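Side-chain contacts in Ent-copalyl diphosphate synthase (Streptomyces platensis, PDB 5BP8), which is probably a class II terpene cyclase, a largely helical enzyme whose C-terminal part belongs to the squalene-hopene cyclase family: residues S30-D33 / T34-V38; W190-L193 / E194-T197; P402-A405 / T406-A410; Y454-Q457 / L458-T462. All coordinates share one frame; numbering follows the deposited sequence.

Contact 1: S30-D33 / T34-V38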
loop_
_atom_site.group_PDB
_atom_site.type_symbol
_atom_site.label_atom_id
_atom_site.label_comp_id
_atom_site.label_asym_id
_atom_site.label_seq_id
_atom_site.Cartn_x
_atom_site.Cartn_y
_atom_site.Cartn_z
ATOM N N SER A 30 0.986 9.505 -5.127
ATOM C CA SER A 30 -0.442 9.516 -5.325
ATOM C C SER A 30 -1.031 10.821 -4.840
ATOM O O SER A 30 -0.333 11.699 -4.308
ATOM C CB SER A 30 -1.133 8.311 -4.650
ATOM O OG SER A 30 -0.975 8.359 -3.247
ATOM N N VAL A 31 -2.331 10.959 -5.061
ATOM C CA VAL A 31 -3.010 12.218 -4.777
ATOM C C VAL A 31 -3.056 12.528 -3.284
ATOM O O VAL A 31 -2.830 13.662 -2.883
ATOM C CB VAL A 31 -4.439 12.165 -5.356
ATOM C CG1 VAL A 31 -5.294 13.309 -4.845
ATOM C CG2 VAL A 31 -4.379 12.152 -6.887
ATOM N N TYR A 32 -3.342 11.538 -2.445
ATOM C CA TYR A 32 -3.636 11.867 -1.026
ATOM C C TYR A 32 -2.548 12.704 -0.339
ATOM O O TYR A 32 -2.832 13.803 0.162
ATOM C CB TYR A 32 -3.941 10.608 -0.171
ATOM C CG TYR A 32 -4.151 10.997 1.266
ATOM C CD1 TYR A 32 -5.394 11.419 1.716
ATOM C CD2 TYR A 32 -3.094 11.037 2.165
ATOM C CE1 TYR A 32 -5.584 11.840 3.005
ATOM C CE2 TYR A 32 -3.278 11.473 3.478
ATOM C CZ TYR A 32 -4.536 11.878 3.893
ATOM O OH TYR A 32 -4.770 12.306 5.198
ATOM N N ASP A 33 -1.292 12.218 -0.316
ATOM C CA ASP A 33 -0.260 12.943 0.422
ATOM C C ASP A 33 0.189 14.173 -0.355
ATOM O O ASP A 33 0.636 15.148 0.232
ATOM C CB ASP A 33 0.988 12.101 0.767
ATOM C CG ASP A 33 0.951 11.523 2.182
ATOM O OD1 ASP A 33 -0.075 10.936 2.580
ATOM O OD2 ASP A 33 1.970 11.590 2.889
ATOM N N THR A 34 0.131 14.125 -1.672
ATOM C CA THR A 34 0.498 15.290 -2.449
ATOM C C THR A 34 -0.394 16.471 -2.045
ATOM O O THR A 34 0.101 17.617 -1.816
ATOM C CB THR A 34 0.390 14.977 -3.966
ATOM O OG1 THR A 34 1.306 13.931 -4.310
ATOM C CG2 THR A 34 0.699 16.188 -4.775
ATOM N N ALA A 35 -1.698 16.204 -1.942
ATOM C CA ALA A 35 -2.644 17.202 -1.462
ATOM C C ALA A 35 -2.384 17.599 0.010
ATOM O O ALA A 35 -2.433 18.796 0.361
ATOM C CB ALA A 35 -4.067 16.713 -1.641
ATOM N N ARG A 36 -2.097 16.617 0.867
ATOM C CA ARG A 36 -1.765 16.937 2.249
ATOM C C ARG A 36 -0.583 17.930 2.325
ATOM O O ARG A 36 -0.623 18.858 3.153
ATOM C CB ARG A 36 -1.487 15.703 3.104
ATOM C CG ARG A 36 -2.702 14.814 3.421
ATOM C CD ARG A 36 -3.845 15.518 4.165
ATOM N NE ARG A 36 -4.645 16.282 3.220
ATOM C CZ ARG A 36 -5.127 17.500 3.424
ATOM N NH1 ARG A 36 -5.753 18.122 2.417
ATOM N NH2 ARG A 36 -5.033 18.094 4.612
ATOM N N LEU A 37 0.452 17.748 1.493
ATOM C CA LEU A 37 1.573 18.677 1.528
ATOM C C LEU A 37 1.213 20.056 1.054
ATOM O O LEU A 37 1.745 21.060 1.578
ATOM C CB LEU A 37 2.791 18.114 0.785
ATOM C CG LEU A 37 3.440 16.867 1.408
ATOM C CD1 LEU A 37 4.745 16.548 0.697
ATOM C CD2 LEU A 37 3.660 17.028 2.896
ATOM N N VAL A 38 0.346 20.141 0.036
ATOM C CA VAL A 38 -0.172 21.427 -0.417
ATOM C C VAL A 38 -0.873 22.133 0.736
ATOM O O VAL A 38 -0.705 23.354 0.953
ATOM C CB VAL A 38 -1.143 21.266 -1.613
ATOM C CG1 VAL A 38 -1.896 22.549 -1.873
ATOM C CG2 VAL A 38 -0.384 20.849 -2.862
#
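Along the first turns of helix 31-40, Val31, Tyr32 and Asp33 hand their carbonyl oxygens to the amides of Ala35, Arg36 and Leu37 in regular i to i+4 bonds, with Ala35 N to Val31 O nearly straight at 172°. Just ahead of them, the Ser30 carbonyl is met by a side chain: Thr34 OG1 donates to Ser30 O at 2.8 Å. This hydroxyl reaches back down the helix because it lies anti to its own carbonyl carbon (chi1 -62°). Two residues further on, the Arg36 stem slants past the Tyr32 ring. The first torsion of the arginine puts Arg36 CG 3.4 Å from Tyr32 CE2, and the bend at chi2 carries CD to the hydroxyl end of the ring, 3.5 Å from Tyr32 OH. Guanidinium and ring planes are 50° apart, so the contact is stem against ring and not a stack of flat groups. At the ring's edge, in its plane, sits Asp33 OD1. The polar ends find partners further off: Tyr32 OH bonds to Glu194, Arg36 NH1 forms a salt bridge with Glu80, and Asp33 OD2 takes the amide of Ala222. Helix 72-86 packs against Val31, Tyr32 and Ala35, helix 47-57 against Thr34, Leu37 and Val38, and helix 221-228 against Asp33, Arg36 and Leu37.

Contact 2: W190-L193 / E194-T197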
loop_
_atom_site.group_PDB
_atom_site.type_symbol
_atom_site.label_atom_id
_atom_site.label_comp_id
_atom_site.label_asym_id
_atom_site.label_seq_id
_atom_site.Cartn_x
_atom_site.Cartn_y
_atom_site.Cartn_z
ATOM N N TRP A 190 0.737 6.699 14.106
ATOM C CA TRP A 190 1.627 7.813 13.762
ATOM C C TRP A 190 1.588 8.135 12.275
ATOM O O TRP A 190 1.717 9.288 11.884
ATOM C CB TRP A 190 3.068 7.506 14.153
ATOM C CG TRP A 190 3.284 7.387 15.656
ATOM C CD1 TRP A 190 2.351 7.587 16.653
ATOM C CD2 TRP A 190 4.515 7.042 16.323
ATOM N NE1 TRP A 190 2.938 7.368 17.894
ATOM C CE2 TRP A 190 4.254 7.041 17.718
ATOM C CE3 TRP A 190 5.779 6.685 15.876
ATOM C CZ2 TRP A 190 5.237 6.743 18.662
ATOM C CZ3 TRP A 190 6.757 6.374 16.809
ATOM C CH2 TRP A 190 6.477 6.408 18.192
ATOM N N HIS A 191 1.435 7.099 11.459
ATOM C CA HIS A 191 1.308 7.240 10.016
ATOM C C HIS A 191 0.137 8.150 9.612
ATOM O O HIS A 191 0.149 8.696 8.490
ATOM C CB HIS A 191 1.105 5.853 9.397
ATOM C CG HIS A 191 1.220 5.845 7.911
ATOM N ND1 HIS A 191 2.420 5.992 7.263
ATOM C CD2 HIS A 191 0.283 5.725 6.938
ATOM C CE1 HIS A 191 2.226 5.970 5.957
ATOM N NE2 HIS A 191 0.935 5.807 5.735
ATOM N N THR A 192 -0.850 8.316 10.512
ATOM C CA THR A 192 -2.051 9.094 10.238
ATOM C C THR A 192 -2.180 10.338 11.150
ATOM O O THR A 192 -3.267 10.909 11.339
ATOM C CB THR A 192 -3.309 8.197 10.225
ATOM O OG1 THR A 192 -4.449 8.941 9.744
ATOM C CG2 THR A 192 -3.621 7.643 11.504
ATOM N N LEU A 193 -1.043 10.799 11.651
ATOM C CA LEU A 193 -1.031 11.918 12.582
ATOM C C LEU A 193 -1.804 13.138 12.042
ATOM O O LEU A 193 -2.474 13.827 12.806
ATOM C CB LEU A 193 0.398 12.328 12.927
ATOM C CG LEU A 193 0.605 13.571 13.814
ATOM C CD1 LEU A 193 -0.026 13.379 15.185
ATOM C CD2 LEU A 193 2.096 13.880 13.958
ATOM N N GLU A 194 -1.709 13.385 10.746
ATOM C CA GLU A 194 -2.306 14.615 10.141
ATOM C C GLU A 194 -3.818 14.645 10.235
ATOM O O GLU A 194 -4.442 15.691 10.100
ATOM C CB GLU A 194 -1.843 14.786 8.676
ATOM C CG GLU A 194 -2.607 13.977 7.625
ATOM C CD GLU A 194 -2.193 12.513 7.519
ATOM O OE1 GLU A 194 -1.364 12.034 8.347
ATOM O OE2 GLU A 194 -2.693 11.843 6.575
ATOM N N ALA A 195 -4.431 13.478 10.421
ATOM C CA ALA A 195 -5.864 13.406 10.660
ATOM C C ALA A 195 -6.222 13.853 12.070
ATOM O O ALA A 195 -7.298 14.391 12.285
ATOM C CB ALA A 195 -6.360 11.998 10.450
ATOM N N VAL A 196 -5.317 13.609 13.008
ATOM C CA VAL A 196 -5.494 13.969 14.387
ATOM C C VAL A 196 -5.275 15.468 14.577
ATOM O O VAL A 196 -6.059 16.120 15.276
ATOM C CB VAL A 196 -4.545 13.146 15.280
ATOM C CG1 VAL A 196 -4.725 13.506 16.735
ATOM C CG2 VAL A 196 -4.788 11.650 15.068
ATOM N N THR A 197 -4.251 16.011 13.934
ATOM C CA THR A 197 -3.904 17.404 14.062
ATOM C C THR A 197 -3.172 17.887 12.838
ATOM O O THR A 197 -2.396 17.139 12.270
ATOM C CB THR A 197 -3.015 17.678 15.314
ATOM O OG1 THR A 197 -2.739 19.096 15.414
ATOM C CG2 THR A 197 -1.713 16.922 15.260
#
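Thr192 and Ala195 pack closely at the start of the short helix 193-196, where the Ala195 methyl carbon CB lies 3.7 Å from Thr192 OG1. That hydroxyl is buried and has no polar partner in the model. The backbone turns through a weakly bonded helix: Ala195 N bonds to Thr192 O at 3.0 Å, and Leu193 O accepts both Val196 N and Thr197 N, the first from well above the carbonyl plane and the second nearly in line with the carbonyl. Glu194 folds back over the preceding turn; with its CG wedged between backbone N and carbonyl carbon (chi1 82°) and a further bend at chi2, OE1 packs against the Thr192-Leu193 peptide, 3.4 Å from Thr192 C, while OE2, which Tyr32 also reaches, forms a salt bridge with Lys498. The looser side is that of Thr197, which is partly exposed: Leu193 and Thr197 run alongside in one direction and touch lightly through Leu193 CD1 and Thr197 CG2 at 3.9 Å. Helix 221-228 backs Leu193 and Glu194, helix 127-144 meets Thr192 and Ala195, and helix 31-40 lies against the stem of Glu194.

Contact 3: P402-A405 / T406-A410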
loop_
_atom_site.group_PDB
_atom_site.type_symbol
_atom_site.label_atom_id
_atom_site.label_comp_id
_atom_site.label_asym_id
_atom_site.label_seq_id
_atom_site.Cartn_x
_atom_site.Cartn_y
_atom_site.Cartn_z
ATOM N N PRO A 402 -8.595 -8.853 -5.859
ATOM C CA PRO A 402 -8.692 -10.270 -5.506
ATOM C C PRO A 402 -7.579 -11.106 -6.130
ATOM O O PRO A 402 -7.349 -12.272 -5.703
ATOM C CB PRO A 402 -10.041 -10.668 -6.053
ATOM C CG PRO A 402 -10.288 -9.766 -7.196
ATOM C CD PRO A 402 -9.611 -8.466 -6.864
ATOM N N TYR A 403 -6.897 -10.553 -7.137
ATOM C CA TYR A 403 -5.799 -11.276 -7.789
ATOM C C TYR A 403 -4.605 -11.403 -6.858
ATOM O O TYR A 403 -3.948 -12.455 -6.844
ATOM C CB TYR A 403 -5.461 -10.657 -9.152
ATOM C CG TYR A 403 -6.703 -10.701 -10.011
ATOM C CD1 TYR A 403 -7.174 -11.916 -10.549
ATOM C CD2 TYR A 403 -7.472 -9.563 -10.213
ATOM C CE1 TYR A 403 -8.349 -11.960 -11.286
ATOM C CE2 TYR A 403 -8.637 -9.605 -10.951
ATOM C CZ TYR A 403 -9.078 -10.798 -11.479
ATOM O OH TYR A 403 -10.259 -10.796 -12.195
ATOM N N TYR A 404 -4.337 -10.364 -6.064
ATOM C CA TYR A 404 -3.289 -10.451 -5.027
ATOM C C TYR A 404 -3.640 -11.512 -3.989
ATOM O O TYR A 404 -2.823 -12.429 -3.715
ATOM C CB TYR A 404 -3.089 -9.118 -4.306
ATOM C CG TYR A 404 -2.043 -9.168 -3.216
ATOM C CD1 TYR A 404 -0.720 -9.355 -3.535
ATOM C CD2 TYR A 404 -2.383 -9.025 -1.875
ATOM C CE1 TYR A 404 0.256 -9.393 -2.554
ATOM C CE2 TYR A 404 -1.404 -9.069 -0.871
ATOM C CZ TYR A 404 -0.092 -9.274 -1.224
ATOM O OH TYR A 404 0.948 -9.302 -0.327
ATOM N N ALA A 405 -4.827 -11.373 -3.396
ATOM C CA ALA A 405 -5.241 -12.227 -2.263
ATOM C C ALA A 405 -5.303 -13.699 -2.694
ATOM O O ALA A 405 -4.775 -14.603 -1.993
ATOM C CB ALA A 405 -6.574 -11.772 -1.715
ATOM N N THR A 406 -5.837 -13.923 -3.892
ATOM C CA THR A 406 -6.003 -15.301 -4.377
ATOM C C THR A 406 -4.651 -15.951 -4.685
ATOM O O THR A 406 -4.427 -17.134 -4.362
ATOM C CB THR A 406 -6.928 -15.344 -5.605
ATOM O OG1 THR A 406 -8.185 -14.740 -5.261
ATOM C CG2 THR A 406 -7.204 -16.802 -6.025
ATOM N N ALA A 407 -3.741 -15.196 -5.291
ATOM C CA ALA A 407 -2.405 -15.702 -5.534
ATOM C C ALA A 407 -1.704 -16.025 -4.223
ATOM O O ALA A 407 -1.132 -17.134 -4.094
ATOM C CB ALA A 407 -1.565 -14.729 -6.322
ATOM N N CYS A 408 -1.744 -15.099 -3.261
ATOM C CA CYS A 408 -1.055 -15.323 -1.975
ATOM C C CYS A 408 -1.524 -16.650 -1.329
ATOM O O CYS A 408 -0.702 -17.483 -0.939
ATOM C CB CYS A 408 -1.292 -14.196 -0.992
ATOM S SG CYS A 408 -0.387 -12.670 -1.423
ATOM N N CYS A 409 -2.831 -16.809 -1.205
ATOM C CA CYS A 409 -3.418 -17.919 -0.466
ATOM C C CYS A 409 -3.271 -19.227 -1.189
ATOM O O CYS A 409 -2.894 -20.235 -0.569
ATOM C CB CYS A 409 -4.888 -17.639 -0.164
ATOM S SG CYS A 409 -5.083 -16.268 0.975
ATOM N N ALA A 410 -3.547 -19.238 -2.489
ATOM C CA ALA A 410 -3.428 -20.497 -3.262
ATOM C C ALA A 410 -1.979 -20.966 -3.355
ATOM O O ALA A 410 -1.720 -22.176 -3.310
ATOM C CB ALA A 410 -4.008 -20.348 -4.647
#
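Over one face of the Tyr404 ring sits the sulfur of Cys408, 3.6 Å from SG to the ring centroid and 20° off the normal. It is displaced toward the hydroxyl end, so that CZ is its closest ring atom, with Tyr404 CZ to Cys408 SG at 3.4 Å. Two first torsions bring the groups together: the ring leaves anti to the backbone N (chi1 179°), whereas the sulfur one turn later stands anti to its carbonyl carbon (chi1 -73°) and so leans back toward the ring. His399 also stacks on Tyr404, Trp495 meets it at an inclination, and its OH has a weak hydrogen bond with Trp266. The neighbouring Tyr403 ring carries Pro402 CG above one face, toward the rim, and meets the rings of Trp431 and Trp442. In the backbone, Pro402 O is gripped twice by one residue: Thr406 N at 2.9 Å and Thr406 OG1 at 2.6 Å reach it from opposite faces of the carbonyl plane. The same hydroxyl also bonds to the backbone amide of Trp394, which ties the start of the helix to the preceding loop. Further i to i+4 bonds continue the helix, that of Cys408 N to Tyr404 O being 2.9 Å long. The helix thus carries an i to i+4 Cys sulfur-aromatic contact and, separately, a threonine whose hydroxyl shares the i-4 carbonyl with its own amide. It packs against helices 349-365, 422-435 and 449-461, consistent with the alpha-alpha barrel fold, built of helical hairpins, known from squalene-hopene cyclase relatives.

Contact 4: Y454-Q457 / L458-T462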
loop_
_atom_site.group_PDB
_atom_site.type_symbol
_atom_site.label_atom_id
_atom_site.label_comp_id
_atom_site.label_asym_id
_atom_site.label_seq_id
_atom_site.Cartn_x
_atom_site.Cartn_y
_atom_site.Cartn_z
ATOM N N TYR A 454 0.441 -11.886 -11.131
ATOM C CA TYR A 454 -0.005 -12.793 -10.067
ATOM C C TYR A 454 -0.697 -14.048 -10.610
ATOM O O TYR A 454 -0.472 -15.152 -10.106
ATOM C CB TYR A 454 -0.917 -12.100 -9.046
ATOM C CG TYR A 454 -0.262 -10.925 -8.320
ATOM C CD1 TYR A 454 1.118 -10.884 -8.096
ATOM C CD2 TYR A 454 -1.039 -9.908 -7.795
ATOM C CE1 TYR A 454 1.710 -9.822 -7.423
ATOM C CE2 TYR A 454 -0.467 -8.844 -7.115
ATOM C CZ TYR A 454 0.910 -8.809 -6.930
ATOM O OH TYR A 454 1.534 -7.760 -6.293
HETATM N N MSE A 455 -1.559 -13.875 -11.607
HETATM C CA MSE A 455 -2.276 -15.010 -12.187
HETATM C C MSE A 455 -1.379 -15.914 -12.986
HETATM O O MSE A 455 -1.542 -17.150 -12.941
HETATM C CB MSE A 455 -3.478 -14.530 -13.005
HETATM C CG MSE A 455 -4.528 -13.934 -12.073
HETATM SE SE MSE A 455 -5.274 -15.169 -10.744
HETATM C CE MSE A 455 -4.182 -14.747 -9.192
ATOM N N VAL A 456 -0.439 -15.361 -13.732
ATOM C CA VAL A 456 0.509 -16.203 -14.466
ATOM C C VAL A 456 1.311 -17.081 -13.479
ATOM O O VAL A 456 1.453 -18.312 -13.692
ATOM C CB VAL A 456 1.436 -15.368 -15.371
ATOM C CG1 VAL A 456 2.616 -16.186 -15.863
ATOM C CG2 VAL A 456 0.648 -14.802 -16.540
ATOM N N GLN A 457 1.787 -16.473 -12.395
ATOM C CA GLN A 457 2.487 -17.216 -11.343
ATOM C C GLN A 457 1.635 -18.309 -10.734
ATOM O O GLN A 457 2.108 -19.441 -10.583
ATOM C CB GLN A 457 2.924 -16.316 -10.205
ATOM C CG GLN A 457 4.038 -15.367 -10.560
ATOM C CD GLN A 457 4.526 -14.605 -9.347
ATOM O OE1 GLN A 457 4.812 -15.202 -8.296
ATOM N NE2 GLN A 457 4.636 -13.280 -9.487
ATOM N N LEU A 458 0.391 -17.974 -10.376
ATOM C CA LEU A 458 -0.536 -18.942 -9.803
ATOM C C LEU A 458 -0.685 -20.137 -10.725
ATOM O O LEU A 458 -0.561 -21.292 -10.284
ATOM C CB LEU A 458 -1.908 -18.312 -9.544
ATOM C CG LEU A 458 -3.017 -19.222 -9.004
ATOM C CD1 LEU A 458 -2.551 -20.040 -7.817
ATOM C CD2 LEU A 458 -4.259 -18.424 -8.617
ATOM N N LEU A 459 -0.976 -19.870 -12.004
ATOM C CA LEU A 459 -1.226 -20.940 -12.964
ATOM C C LEU A 459 0.005 -21.810 -13.204
ATOM O O LEU A 459 -0.104 -23.049 -13.224
ATOM C CB LEU A 459 -1.733 -20.370 -14.289
ATOM C CG LEU A 459 -3.126 -19.729 -14.267
ATOM C CD1 LEU A 459 -3.400 -19.020 -15.587
ATOM C CD2 LEU A 459 -4.215 -20.751 -13.990
HETATM N N MSE A 460 1.163 -21.181 -13.366
HETATM C CA MSE A 460 2.402 -21.934 -13.624
HETATM C C MSE A 460 2.864 -22.704 -12.413
HETATM O O MSE A 460 3.230 -23.906 -12.520
HETATM C CB MSE A 460 3.491 -21.025 -14.177
HETATM C CG MSE A 460 3.154 -20.436 -15.538
HETATM SE SE MSE A 460 2.988 -21.797 -16.958
HETATM C CE MSE A 460 1.226 -22.591 -16.743
ATOM N N ARG A 461 2.849 -22.075 -11.246
ATOM C CA ARG A 461 3.389 -22.731 -10.056
ATOM C C ARG A 461 2.511 -23.873 -9.531
ATOM O O ARG A 461 3.014 -24.758 -8.820
ATOM C CB ARG A 461 3.695 -21.729 -8.957
ATOM C CG ARG A 461 4.886 -20.820 -9.278
ATOM C CD ARG A 461 4.973 -19.608 -8.368
ATOM N NE ARG A 461 5.141 -19.922 -6.951
ATOM C CZ ARG A 461 5.182 -19.000 -5.983
ATOM N NH1 ARG A 461 5.081 -17.696 -6.260
ATOM N NH2 ARG A 461 5.314 -19.376 -4.737
ATOM N N THR A 462 1.229 -23.885 -9.894
ATOM C CA THR A 462 0.305 -24.904 -9.388
ATOM C C THR A 462 -0.063 -25.915 -10.456
ATOM O O THR A 462 -0.959 -26.723 -10.257
ATOM C CB THR A 462 -0.982 -24.277 -8.812
ATOM O OG1 THR A 462 -1.720 -23.607 -9.843
ATOM C CG2 THR A 462 -0.649 -23.330 -7.682
#
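Apolar packing is carried first by Met455, a selenomethionine, and Leu458, whose side chains are laid flank to flank, with Met455 CE 3.7 Å from Leu458 CD2. The methionine is bent at chi2 and chi3, which curls its methyl end round to the leucine. A looser pair on another flank of the helix joins Val456 CG1 to CG of Met460, also selenomethionine, at 4.3 Å. Among polar side chains, Gln457 is extended, and Arg461, turned at chi3 (61°), runs beside it one turn on. The amide oxygen Gln457 OE1 lies at the edge of the guanidinium, in its plane, and takes a weak hydrogen bond from Arg461 NH1 of 3.2 Å bent to 134°; the two flat groups are nearly coplanar, 16° apart. Gln457 NE2 makes a further weak bond to the carbonyl of Ala510. Backbone bonds are regular up to Arg461 N, which reaches Gln457 O at 2.8 Å. At the end of the helix Thr462 leaves helical geometry, yet its hydroxyl turns back to Leu458 O, with Thr462 OG1 donating at 2.6 Å, while its amide reaches the same oxygen only weakly. Helices 402-416, 422-435, 469-484 and 504-518 pack against helix 449-461, consistent with a largely helical domain of the alpha-alpha barrel type found in the squalene-hopene cyclase family.

In the fold
All four contacts are local and follow in series from the N terminus; none nests in or crosses another, and each closes a turn of its own and no long loop. Contact 1 opens helix 31-40, and contact 2 spans the loop leading into the short, weakly bonded helix 193-196; the two helices are brought together where Tyr32 OH and Glu194 OE2 lie 2.5 Å apart. Contacts 3 and 4, with centres about 10 Å apart, bring helix 402-416 against helix 449-461, Ala410 packing on Leu458 and Tyr403 on Met455. This second pair lies across the chain's centre from the first, contacts 1 and 3 having centres about 30 Å apart.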